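Local structure of tail spike protein gp49 (Pseudomonas phage LKA1, 4RU4) at residues G477-E482 / G503-A508; A410-N415 / L441-E446; C420-Q425 / V452-S457; M510-L515 / Y538-A543. The protein forms the trimeric tailspike of the phage and acts as an O-specific polysaccharide lyase, probably breaking down the surface polysaccharide of its Pseudomonas host during entry. All coordinates share one frame; numbering follows the deposited sequence.

Interaction 1. Residues G477-E482 / G503-A508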
loop_
_atom_site.group_PDB
_atom_site.type_symbol
_atom_site.label_atom_id
_atom_site.label_comp_id
_atom_site.label_asym_id
_atom_site.label_seq_id
_atom_site.Cartn_x
_atom_site.Cartn_y
_atom_site.Cartn_z
ATOM N N GLY B 477 29.727 21.039 -11.343
ATOM C CA GLY B 477 28.986 21.383 -10.149
ATOM C C GLY B 477 29.675 20.776 -8.933
ATOM O O GLY B 477 30.835 20.373 -9.013
ATOM N N SER B 478 28.966 20.692 -7.815
ATOM C CA SER B 478 29.585 20.227 -6.559
ATOM C C SER B 478 28.492 19.892 -5.582
ATOM O O SER B 478 27.357 20.276 -5.785
ATOM C CB SER B 478 30.446 21.344 -5.949
ATOM O OG SER B 478 29.649 22.506 -5.795
ATOM N N THR B 479 28.823 19.177 -4.503
ATOM C CA THR B 479 27.810 18.851 -3.530
ATOM C C THR B 479 28.411 18.661 -2.130
ATOM O O THR B 479 29.526 18.172 -1.991
ATOM C CB THR B 479 26.990 17.583 -3.944
ATOM O OG1 THR B 479 25.853 17.459 -3.091
ATOM C CG2 THR B 479 27.833 16.301 -3.876
ATOM N N SER B 480 27.661 19.076 -1.121
ATOM C CA SER B 480 28.007 18.795 0.283
ATOM C C SER B 480 26.810 18.075 0.912
ATOM O O SER B 480 25.932 18.703 1.535
ATOM C CB SER B 480 28.298 20.104 1.023
ATOM O OG SER B 480 29.537 20.649 0.594
ATOM N N PRO B 481 26.734 16.758 0.714
ATOM C CA PRO B 481 25.547 16.020 1.180
ATOM C C PRO B 481 25.452 16.019 2.700
ATOM O O PRO B 481 26.483 16.086 3.360
ATOM C CB PRO B 481 25.803 14.586 0.684
ATOM C CG PRO B 481 26.785 14.752 -0.486
ATOM C CD PRO B 481 27.690 15.892 0.000
ATOM N N GLU B 482 24.238 15.985 3.236
ATOM C CA GLU B 482 24.038 15.703 4.662
ATOM C C GLU B 482 24.248 14.235 4.997
ATOM O O GLU B 482 24.593 13.901 6.126
ATOM C CB GLU B 482 22.643 16.133 5.129
ATOM C CG GLU B 482 22.432 17.638 5.135
ATOM C CD GLU B 482 20.978 18.038 5.426
ATOM O OE1 GLU B 482 20.067 17.165 5.425
ATOM O OE2 GLU B 482 20.747 19.246 5.655
ATOM N N GLY B 503 34.666 13.640 -5.303
ATOM C CA GLY B 503 34.504 15.000 -4.802
ATOM C C GLY B 503 33.737 15.104 -3.494
ATOM O O GLY B 503 34.058 14.414 -2.519
ATOM N N GLY B 504 32.703 15.946 -3.467
ATOM C CA GLY B 504 31.952 16.142 -2.233
ATOM C C GLY B 504 31.191 14.916 -1.744
ATOM O O GLY B 504 30.867 14.824 -0.561
ATOM N N PHE B 505 30.907 13.968 -2.641
ATOM C CA PHE B 505 30.349 12.687 -2.212
ATOM C C PHE B 505 31.356 11.950 -1.353
ATOM O O PHE B 505 30.975 11.269 -0.402
ATOM C CB PHE B 505 29.986 11.789 -3.401
ATOM C CG PHE B 505 28.762 12.241 -4.174
ATOM C CD1 PHE B 505 27.505 12.265 -3.566
ATOM C CD2 PHE B 505 28.865 12.613 -5.507
ATOM C CE1 PHE B 505 26.383 12.655 -4.264
ATOM C CE2 PHE B 505 27.738 12.993 -6.239
ATOM C CZ PHE B 505 26.494 13.027 -5.614
ATOM N N ALA B 506 32.637 12.057 -1.704
ATOM C CA ALA B 506 33.680 11.324 -0.971
ATOM C C ALA B 506 33.834 11.833 0.465
ATOM O O ALA B 506 34.207 11.076 1.343
ATOM C CB ALA B 506 35.036 11.378 -1.714
ATOM N N SER B 507 33.511 13.107 0.694
ATOM C CA SER B 507 33.683 13.708 2.011
ATOM C C SER B 507 32.378 13.818 2.804
ATOM O O SER B 507 32.342 14.421 3.868
ATOM C CB SER B 507 34.366 15.077 1.889
ATOM O OG SER B 507 33.697 15.891 0.945
ATOM N N ALA B 508 31.303 13.248 2.270
ATOM C CA ALA B 508 29.993 13.285 2.928
ATOM C C ALA B 508 29.987 12.439 4.198
ATOM O O ALA B 508 30.756 11.484 4.299
ATOM C CB ALA B 508 28.932 12.749 1.965
HETATM O O HOH W 1 31.784 18.435 -4.787
#
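Thr479 meets the loop 503-508 with backbone and side chain alike. One water receives both the N-H of Thr479 and that of Gly504, lying 3.0 Å from Gly504 N, and so joins the loops through polar groups that do not bond to each other. The methyl CG2 of Thr479 stands 3.8 Å from the centroid of the Phe505 ring and only 6° off its normal, a CH-pi contact almost over the centre of the face. Threonine suits the place because its other branch does polar work: with chi1 at -169°, OG1 turns to bond Val450 O while the methyl is left for the ring. The carbonyl O of Thr479 then takes a CA-H...O contact from Gly504 CA at 3.2 Å, an approach so close to the backbone that a residue without a side chain fits best. In this pectin lyase-like beta-helix the two loops follow strands 468-474 and 497-501, parallel neighbours in one sheet, and are stacked one upon the other. Pro481 comes next, its CG 4.0 Å from Phe505 CD1. The same CG lies 3.8 Å from Ala508 CB, brought there by the type I turn from Phe505 to Ala508, while Pro481 CD rests 3.4 Å from Gly504 O. Beyond the two loops, the Phe505 ring also reaches Leu445, Val452, Leu472 and Ile474, an apolar setting suited to a large aromatic side chain.

Interaction 2. Residues A410-N415 / L441-E446; sequences AVLTTN and LRARLE
Glu446 OE2, which rests against the backbone of Ala410, is gripped by two nitrogens of Arg444. NH2 of Arg444 meets Glu446 OE2 at 3.1 Å, nearly in line with its C-O bond, whereas NH1 comes at the same oxygen from above the carboxylate plane, 44° out of it. The resulting salt bridge, within the strand 441-446, is end-on and converges on one atom, and the guanidinium is steadied further by Thr475 OG1 and Gly407 O. The Glu446 chain is extended, its CG anti to the backbone N (chi1 -155°), and this carries the carboxylate alongside Ala410, whose CA is 3.7 Å from OE2; a small residue lets the acid lie close. Glu446 also holds the loop by its backbone: its N donates to Leu412 O at 2.8 Å, a short but bent bond. Two waters extend the polar seam, one joining Val411 N to Arg444 O, the other Thr414 N to Glu446 O. Thr413 shapes the loop there through an ST turn, its OG1 accepting from Asn415 N at 3.0 Å, while Thr413 CA makes a CA-H...O contact with Glu446 O. Leu412 supplies the apolar part, with CD1 3.8 Å from Leu445 CD1, and its branched side chain also packs on Val405 and Ile377. The loop 410-415 thus lies by the C-terminal end of strand 439-446, which runs between strands 403-405 and 468-474 in a parallel sheet of the beta-helix, with Phe161 touching Thr413.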
loop_
_atom_site.group_PDB
_atom_site.type_symbol
_atom_site.label_atom_id
_atom_site.label_comp_id
_atom_site.label_asym_id
_atom_site.label_seq_id
_atom_site.Cartn_x
_atom_site.Cartn_y
_atom_site.Cartn_z
ATOM N N ALA B 410 21.591 14.963 -18.540
ATOM C CA ALA B 410 21.743 16.169 -17.696
ATOM C C ALA B 410 20.537 16.394 -16.776
ATOM O O ALA B 410 19.547 17.038 -17.161
ATOM C CB ALA B 410 22.003 17.403 -18.561
ATOM N N VAL B 411 20.632 15.849 -15.567
ATOM C CA VAL B 411 19.508 15.706 -14.654
ATOM C C VAL B 411 19.690 16.536 -13.393
ATOM O O VAL B 411 18.732 17.116 -12.860
ATOM C CB VAL B 411 19.374 14.203 -14.257
ATOM C CG1 VAL B 411 18.325 13.997 -13.143
ATOM C CG2 VAL B 411 19.041 13.366 -15.485
ATOM N N LEU B 412 20.924 16.558 -12.902
ATOM C CA LEU B 412 21.299 17.327 -11.721
ATOM C C LEU B 412 22.144 18.511 -12.227
ATOM O O LEU B 412 23.357 18.396 -12.449
ATOM C CB LEU B 412 22.065 16.432 -10.728
ATOM C CG LEU B 412 21.301 15.230 -10.113
ATOM C CD1 LEU B 412 22.210 14.289 -9.239
ATOM C CD2 LEU B 412 20.061 15.663 -9.328
ATOM N N THR B 413 21.477 19.637 -12.483
ATOM C CA THR B 413 22.105 20.720 -13.236
ATOM C C THR B 413 21.863 22.030 -12.518
ATOM O O THR B 413 21.339 22.035 -11.408
ATOM C CB THR B 413 21.468 20.819 -14.641
ATOM O OG1 THR B 413 20.105 21.253 -14.506
ATOM C CG2 THR B 413 21.486 19.448 -15.353
ATOM N N THR B 414 22.163 23.149 -13.176
ATOM C CA THR B 414 21.876 24.444 -12.571
ATOM C C THR B 414 20.372 24.655 -12.341
ATOM O O THR B 414 19.964 25.562 -11.602
ATOM C CB THR B 414 22.446 25.623 -13.407
ATOM O OG1 THR B 414 21.830 25.639 -14.697
ATOM C CG2 THR B 414 23.957 25.487 -13.576
ATOM N N ASN B 415 19.545 23.818 -12.958
ATOM C CA ASN B 415 18.094 23.894 -12.739
ATOM C C ASN B 415 17.614 23.074 -11.519
ATOM O O ASN B 415 16.448 23.150 -11.115
ATOM C CB ASN B 415 17.341 23.474 -14.016
ATOM C CG ASN B 415 17.467 24.499 -15.128
ATOM O OD1 ASN B 415 17.282 25.698 -14.890
ATOM N ND2 ASN B 415 17.779 24.040 -16.351
ATOM N N LEU B 441 22.890 1.834 -8.362
ATOM C CA LEU B 441 22.425 3.219 -8.483
ATOM C C LEU B 441 23.585 4.104 -8.917
ATOM O O LEU B 441 24.701 3.989 -8.408
ATOM C CB LEU B 441 21.829 3.742 -7.160
ATOM C CG LEU B 441 21.304 5.184 -7.152
ATOM C CD1 LEU B 441 20.117 5.320 -6.186
ATOM C CD2 LEU B 441 22.383 6.216 -6.823
ATOM N N ARG B 442 23.310 4.994 -9.860
ATOM C CA ARG B 442 24.296 5.996 -10.249
ATOM C C ARG B 442 23.645 7.356 -10.086
ATOM O O ARG B 442 22.482 7.534 -10.468
ATOM C CB ARG B 442 24.712 5.819 -11.720
ATOM C CG ARG B 442 25.867 6.799 -12.125
ATOM C CD ARG B 442 26.469 6.493 -13.464
ATOM N NE ARG B 442 27.642 7.342 -13.710
ATOM C CZ ARG B 442 28.328 7.370 -14.849
ATOM N NH1 ARG B 442 27.954 6.616 -15.870
ATOM N NH2 ARG B 442 29.398 8.166 -14.964
ATOM N N ALA B 443 24.391 8.301 -9.514
ATOM C CA ALA B 443 24.040 9.716 -9.533
ATOM C C ALA B 443 25.271 10.463 -10.016
ATOM O O ALA B 443 26.387 10.196 -9.559
ATOM C CB ALA B 443 23.629 10.194 -8.128
ATOM N N ARG B 444 25.077 11.381 -10.953
ATOM C CA ARG B 444 26.189 12.123 -11.547
ATOM C C ARG B 444 25.771 13.595 -11.654
ATOM O O ARG B 444 24.729 13.922 -12.244
ATOM C CB ARG B 444 26.555 11.570 -12.932
ATOM C CG ARG B 444 27.733 12.322 -13.615
ATOM C CD ARG B 444 28.080 11.718 -14.988
ATOM N NE ARG B 444 26.916 11.849 -15.846
ATOM C CZ ARG B 444 26.638 12.919 -16.579
ATOM N NH1 ARG B 444 27.492 13.942 -16.633
ATOM N NH2 ARG B 444 25.523 12.939 -17.298
ATOM N N LEU B 445 26.575 14.466 -11.060
ATOM C CA LEU B 445 26.335 15.910 -11.087
ATOM C C LEU B 445 26.723 16.479 -12.442
ATOM O O LEU B 445 27.843 16.231 -12.943
ATOM C CB LEU B 445 27.176 16.608 -10.001
ATOM C CG LEU B 445 26.626 16.812 -8.578
ATOM C CD1 LEU B 445 25.558 15.756 -8.164
ATOM C CD2 LEU B 445 27.726 17.034 -7.544
ATOM N N GLU B 446 25.822 17.276 -13.007
ATOM C CA GLU B 446 26.135 18.020 -14.224
ATOM C C GLU B 446 25.736 19.481 -14.045
ATOM O O GLU B 446 25.025 20.065 -14.878
ATOM C CB GLU B 446 25.488 17.397 -15.467
ATOM C CG GLU B 446 26.294 17.771 -16.743
ATOM C CD GLU B 446 25.768 17.128 -18.011
ATOM O OE1 GLU B 446 25.731 17.837 -19.048
ATOM O OE2 GLU B 446 25.411 15.926 -17.983
HETATM O O HOH W 2 23.126 14.821 -14.368
HETATM O O HOH W 3 23.719 22.872 -15.687
#

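Interaction 3. Residues C420-Q425 / V452-S457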
loop_
_atom_site.group_PDB
_atom_site.type_symbol
_atom_site.label_atom_id
_atom_site.label_comp_id
_atom_site.label_asym_id
_atom_site.label_seq_id
_atom_site.Cartn_x
_atom_site.Cartn_y
_atom_site.Cartn_z
ATOM N N CYS B 420 18.399 17.460 -2.731
ATOM C CA CYS B 420 17.761 16.221 -3.210
ATOM C C CYS B 420 17.985 15.083 -2.241
ATOM O O CYS B 420 19.101 14.892 -1.781
ATOM C CB CYS B 420 18.383 15.791 -4.541
ATOM S SG CYS B 420 18.170 16.974 -5.870
ATOM N N ASN B 421 16.936 14.306 -1.962
ATOM C CA ASN B 421 17.088 13.088 -1.161
ATOM C C ASN B 421 16.596 11.907 -1.998
ATOM O O ASN B 421 15.441 11.880 -2.398
ATOM C CB ASN B 421 16.235 13.189 0.105
ATOM C CG ASN B 421 16.482 14.453 0.853
ATOM O OD1 ASN B 421 17.622 14.789 1.147
ATOM N ND2 ASN B 421 15.423 15.179 1.157
ATOM N N PHE B 422 17.472 10.962 -2.304
ATOM C CA PHE B 422 17.053 9.784 -3.046
ATOM C C PHE B 422 17.008 8.615 -2.087
ATOM O O PHE B 422 18.040 8.246 -1.494
ATOM C CB PHE B 422 18.027 9.521 -4.209
ATOM C CG PHE B 422 17.975 10.588 -5.252
ATOM C CD1 PHE B 422 16.932 10.605 -6.169
ATOM C CD2 PHE B 422 18.901 11.624 -5.274
ATOM C CE1 PHE B 422 16.838 11.608 -7.103
ATOM C CE2 PHE B 422 18.819 12.609 -6.245
ATOM C CZ PHE B 422 17.776 12.602 -7.141
ATOM N N LEU B 423 15.814 8.053 -1.917
ATOM C CA LEU B 423 15.582 7.036 -0.883
ATOM C C LEU B 423 15.142 5.734 -1.494
ATOM O O LEU B 423 14.139 5.710 -2.218
ATOM C CB LEU B 423 14.459 7.484 0.074
ATOM C CG LEU B 423 14.555 8.926 0.585
ATOM C CD1 LEU B 423 13.369 9.297 1.459
ATOM C CD2 LEU B 423 15.882 9.190 1.309
ATOM N N ILE B 424 15.830 4.647 -1.150
ATOM C CA ILE B 424 15.412 3.322 -1.580
ATOM C C ILE B 424 15.212 2.552 -0.298
ATOM O O ILE B 424 16.165 2.336 0.467
ATOM C CB ILE B 424 16.449 2.612 -2.481
ATOM C CG1 ILE B 424 16.587 3.303 -3.841
ATOM C CG2 ILE B 424 16.040 1.150 -2.715
ATOM C CD1 ILE B 424 17.466 4.550 -3.803
ATOM N N GLN B 425 13.964 2.189 -0.023
ATOM C CA GLN B 425 13.635 1.583 1.263
ATOM C C GLN B 425 12.960 0.232 1.088
ATOM O O GLN B 425 11.820 0.128 0.617
ATOM C CB GLN B 425 12.754 2.492 2.120
ATOM C CG GLN B 425 13.352 3.886 2.414
ATOM C CD GLN B 425 12.469 4.683 3.376
ATOM O OE1 GLN B 425 11.353 4.266 3.674
ATOM N NE2 GLN B 425 12.959 5.822 3.857
ATOM N N VAL B 452 23.111 16.411 -2.362
ATOM C CA VAL B 452 22.483 15.222 -2.926
ATOM C C VAL B 452 22.721 14.062 -1.958
ATOM O O VAL B 452 23.833 13.523 -1.859
ATOM C CB VAL B 452 23.083 14.898 -4.306
ATOM C CG1 VAL B 452 22.547 13.564 -4.865
ATOM C CG2 VAL B 452 22.779 16.046 -5.269
ATOM N N ASN B 453 21.659 13.680 -1.254
ATOM C CA ASN B 453 21.717 12.668 -0.206
ATOM C C ASN B 453 21.136 11.332 -0.675
ATOM O O ASN B 453 20.132 11.307 -1.392
ATOM C CB ASN B 453 20.908 13.171 0.996
ATOM C CG ASN B 453 21.383 14.534 1.470
ATOM O OD1 ASN B 453 22.583 14.738 1.678
ATOM N ND2 ASN B 453 20.457 15.487 1.595
ATOM N N ILE B 454 21.758 10.231 -0.254
ATOM C CA ILE B 454 21.348 8.897 -0.682
ATOM C C ILE B 454 21.088 8.063 0.547
ATOM O O ILE B 454 21.955 7.962 1.436
ATOM C CB ILE B 454 22.472 8.149 -1.467
ATOM C CG1 ILE B 454 23.052 8.994 -2.604
ATOM C CG2 ILE B 454 21.961 6.802 -1.990
ATOM C CD1 ILE B 454 22.081 9.413 -3.610
ATOM N N GLN B 455 19.912 7.434 0.588
ATOM C CA GLN B 455 19.630 6.429 1.594
ATOM C C GLN B 455 19.301 5.145 0.826
ATOM O O GLN B 455 18.254 5.061 0.194
ATOM C CB GLN B 455 18.405 6.842 2.453
ATOM C CG GLN B 455 18.015 5.831 3.546
ATOM C CD GLN B 455 16.585 5.998 4.037
ATOM O OE1 GLN B 455 15.670 6.270 3.246
ATOM N NE2 GLN B 455 16.384 5.855 5.350
ATOM N N TYR B 456 20.184 4.147 0.884
ATOM C CA TYR B 456 19.899 2.888 0.207
ATOM C C TYR B 456 19.824 1.829 1.321
ATOM O O TYR B 456 20.849 1.422 1.875
ATOM C CB TYR B 456 20.996 2.631 -0.831
ATOM C CG TYR B 456 20.584 1.679 -1.947
ATOM C CD1 TYR B 456 20.380 0.319 -1.692
ATOM C CD2 TYR B 456 20.413 2.138 -3.253
ATOM C CE1 TYR B 456 19.998 -0.559 -2.705
ATOM C CE2 TYR B 456 20.024 1.277 -4.263
ATOM C CZ TYR B 456 19.824 -0.070 -3.987
ATOM O OH TYR B 456 19.441 -0.926 -4.998
ATOM N N SER B 457 18.613 1.389 1.653
ATOM C CA SER B 457 18.346 0.820 2.979
ATOM C C SER B 457 17.330 -0.333 2.989
ATOM O O SER B 457 16.163 -0.129 2.657
ATOM C CB SER B 457 17.787 1.975 3.839
ATOM O OG SER B 457 17.393 1.574 5.134
#
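Five backbone hydrogen bonds join Cys420-Gln425 to Val452-Ser457, the two strands running parallel with their directions 14° apart. The donors alternate: Asn453 N bonds Cys420 O, Phe422 N bonds Asn453 O at 2.8 Å, Gln455 N bonds Phe422 O, Ile424 N bonds Gln455 O, and Ser457 N closes the series on Ile424 O. Side-chain amides add two more. Asn421 and Asn453 lie side by side with nearly coplanar amides, and ND2 of Asn453 donates to Asn421 OD1 at 3.0 Å with an angle of 177° at the hydrogen. Asn421 ND2 goes on to Thr381 OG1 and Asn453 OD1 takes the N-H of Tyr483, so the bonding continues beyond the pair. Such rows of like residues at matching positions of successive coils are common in parallel beta-helices, the fold of this pectin lyase-like domain. The second amide bond, Gln425 NE2 to Gln455 OE1 at 2.8 Å, joins groups whose planes are turned 72° apart. Both glutamines have further partners in the second subunit, Gln425 OE1 taking the N-H of Gly427 and Gln455 NE2 reaching Gly458 O, so long amides suit this face. The face with Phe422, Ile424, Val452 and Tyr456 is largely apolar, the exception being Tyr456 OH, bonded to Gln459 OE1. Ile424 CG2, anti to the backbone N, sits over the Tyr456 ring 4.2 Å from its centroid, and Ile424 CD1 touches Tyr456 CD2 at 3.8 Å. Phe422 turns its ring edge to Val452, CE2 to CG1 4.1 Å, and also meets the rings of Phe382 and Trp351.

Interaction 4. Residues M510-L515 / Y538-A543; sequences MRMPVL and YIYPKA
Leu515 fits closely between Tyr538 and Tyr540. Its CD1 is 3.7 Å from Tyr538 CD2 and 4.1 Å from Tyr540 CE2; CD1 thus touches both rings, whereas CD2 turns to Tyr538 alone. A hydroxyl ties this tight part to the strand: Tyr540 OH donates to Pro513 O at 2.8 Å, tilted 20° from the carbonyl plane. The same ring turns its edge to Met512, with CB 3.8 Å from Tyr540 CD1, so a tyrosine gives an apolar edge to Met512 and a donor to the strand. Strand 510-522 probably links the beta-helix to the C-terminal Ig-like domain, since it pairs parallel with strand 484-487 and antiparallel with strand 590-600. Toward Lys542 the contact becomes more open. Pro541, partly exposed, lies alongside Met510, the two side chains running in opposite directions, with Pro541 CG 3.6 Å from Met510 SD. Pro541 CD takes Met512 CG against it at 4.0 Å; flexible, unbranched methionines mould themselves to the rigid ring. Farther out, Lys542 CE lies a loose 4.4 Å from Met510 SD, and its ammonium forms a salt bridge with Glu601. At the other end, Tyr538 OH bonds the terminal Val602 carboxylate of the third subunit.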
loop_
_atom_site.group_PDB
_atom_site.type_symbol
_atom_site.label_atom_id
_atom_site.label_comp_id
_atom_site.label_asym_id
_atom_site.label_seq_id
_atom_site.Cartn_x
_atom_site.Cartn_y
_atom_site.Cartn_z
ATOM N N MET B 510 29.154 9.439 6.065
ATOM C CA MET B 510 28.773 8.140 5.536
ATOM C C MET B 510 28.377 7.171 6.618
ATOM O O MET B 510 28.954 7.193 7.699
ATOM C CB MET B 510 29.959 7.492 4.816
ATOM C CG MET B 510 30.317 8.144 3.521
ATOM S SD MET B 510 31.771 7.299 2.876
ATOM C CE MET B 510 32.013 8.281 1.397
ATOM N N ARG B 511 27.409 6.309 6.299
ATOM C CA ARG B 511 27.163 5.083 7.047
ATOM C C ARG B 511 27.304 3.897 6.085
ATOM O O ARG B 511 26.661 3.883 5.033
ATOM C CB ARG B 511 25.764 5.111 7.694
ATOM C CG ARG B 511 25.473 3.936 8.593
ATOM C CD ARG B 511 24.026 3.943 9.091
ATOM N NE ARG B 511 23.645 5.220 9.629
ATOM C CZ ARG B 511 22.434 5.768 9.519
ATOM N NH1 ARG B 511 21.405 5.142 8.939
ATOM N NH2 ARG B 511 22.252 6.954 10.051
ATOM N N MET B 512 28.192 2.945 6.407
ATOM C CA MET B 512 28.472 1.786 5.544
ATOM C C MET B 512 28.418 0.524 6.402
ATOM O O MET B 512 28.723 0.577 7.603
ATOM C CB MET B 512 29.849 1.902 4.857
ATOM C CG MET B 512 29.966 3.099 3.906
ATOM S SD MET B 512 29.061 2.794 2.381
ATOM C CE MET B 512 28.428 4.428 2.006
ATOM N N PRO B 513 28.010 -0.603 5.802
ATOM C CA PRO B 513 27.679 -1.813 6.573
ATOM C C PRO B 513 28.889 -2.377 7.310
ATOM O O PRO B 513 30.029 -2.140 6.893
ATOM C CB PRO B 513 27.237 -2.819 5.495
ATOM C CG PRO B 513 26.884 -1.983 4.273
ATOM C CD PRO B 513 27.764 -0.767 4.353
ATOM N N VAL B 514 28.623 -3.146 8.361
ATOM C CA VAL B 514 29.655 -3.787 9.171
ATOM C C VAL B 514 30.048 -5.143 8.577
ATOM O O VAL B 514 29.190 -5.923 8.165
ATOM C CB VAL B 514 29.153 -3.998 10.630
ATOM C CG1 VAL B 514 30.245 -4.598 11.520
ATOM C CG2 VAL B 514 28.660 -2.668 11.194
ATOM N N LEU B 515 31.346 -5.416 8.547
ATOM C CA LEU B 515 31.848 -6.727 8.177
ATOM C C LEU B 515 32.759 -7.141 9.318
ATOM O O LEU B 515 33.307 -6.281 9.994
ATOM C CB LEU B 515 32.650 -6.657 6.880
ATOM C CG LEU B 515 31.790 -6.373 5.647
ATOM C CD1 LEU B 515 32.673 -6.114 4.418
ATOM C CD2 LEU B 515 30.835 -7.555 5.418
ATOM N N TYR B 538 33.322 -6.635 1.145
ATOM C CA TYR B 538 32.998 -5.453 0.348
ATOM C C TYR B 538 34.123 -4.420 0.451
ATOM O O TYR B 538 34.751 -4.276 1.493
ATOM C CB TYR B 538 31.686 -4.799 0.833
ATOM C CG TYR B 538 30.571 -5.805 1.040
ATOM C CD1 TYR B 538 30.354 -6.825 0.113
ATOM C CD2 TYR B 538 29.761 -5.760 2.163
ATOM C CE1 TYR B 538 29.353 -7.776 0.310
ATOM C CE2 TYR B 538 28.739 -6.713 2.370
ATOM C CZ TYR B 538 28.556 -7.710 1.439
ATOM O OH TYR B 538 27.574 -8.651 1.622
ATOM N N ILE B 539 34.340 -3.668 -0.622
ATOM C CA ILE B 539 35.301 -2.584 -0.587
ATOM C C ILE B 539 34.614 -1.286 -0.123
ATOM O O ILE B 539 33.607 -0.867 -0.696
ATOM C CB ILE B 539 35.926 -2.377 -1.983
ATOM C CG1 ILE B 539 36.654 -3.652 -2.428
ATOM C CG2 ILE B 539 36.863 -1.167 -1.972
ATOM C CD1 ILE B 539 36.850 -3.749 -3.912
ATOM N N TYR B 540 35.170 -0.653 0.909
ATOM C CA TYR B 540 34.634 0.594 1.459
ATOM C C TYR B 540 35.092 1.821 0.650
ATOM O O TYR B 540 36.073 1.744 -0.092
ATOM C CB TYR B 540 35.056 0.745 2.937
ATOM C CG TYR B 540 34.410 -0.265 3.859
ATOM C CD1 TYR B 540 33.145 -0.022 4.406
ATOM C CD2 TYR B 540 35.063 -1.468 4.181
ATOM C CE1 TYR B 540 32.536 -0.944 5.242
ATOM C CE2 TYR B 540 34.461 -2.418 5.015
ATOM C CZ TYR B 540 33.195 -2.134 5.563
ATOM O OH TYR B 540 32.586 -3.053 6.398
ATOM N N PRO B 541 34.373 2.960 0.775
ATOM C CA PRO B 541 34.814 4.166 0.056
ATOM C C PRO B 541 36.124 4.736 0.580
ATOM O O PRO B 541 36.788 5.464 -0.147
ATOM C CB PRO B 541 33.678 5.181 0.285
ATOM C CG PRO B 541 32.513 4.387 0.836
ATOM C CD PRO B 541 33.102 3.157 1.493
ATOM N N LYS B 542 36.490 4.413 1.819
ATOM C CA LYS B 542 37.750 4.866 2.414
ATOM C C LYS B 542 38.054 3.884 3.544
ATOM O O LYS B 542 37.236 3.013 3.809
ATOM C CB LYS B 542 37.600 6.288 2.975
ATOM C CG LYS B 542 36.467 6.430 4.011
ATOM C CD LYS B 542 36.177 7.913 4.289
ATOM C CE LYS B 542 35.229 8.072 5.459
ATOM N NZ LYS B 542 35.068 9.523 5.821
ATOM N N ALA B 543 39.212 4.001 4.195
ATOM C CA ALA B 543 39.542 3.077 5.290
ATOM C C ALA B 543 38.440 3.111 6.340
ATOM O O ALA B 543 38.027 4.168 6.797
ATOM C CB ALA B 543 40.855 3.421 5.913
#

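How the interactions relate
Interaction 3 is the most regular: every touching residue is buried, and one face of its strand pair looks into the beta-helix while the other meets the second subunit. Interaction 1 joins two loops and interaction 2 a loop to a strand, the first buried and mostly apolar, the second partly buried and more polar, with a salt bridge and waters. Leu445 joins them, its methyls packing on Thr479 and Phe505 of interaction 1 and on Val452 of interaction 3; Leu441 likewise packs on Ile424. Interaction 4 probably stands at the change of domain, touching interaction 1 where Met510 CE meets Phe505 O, and relies on side-chain packing and one tyrosine hydroxyl rather than strand pairing.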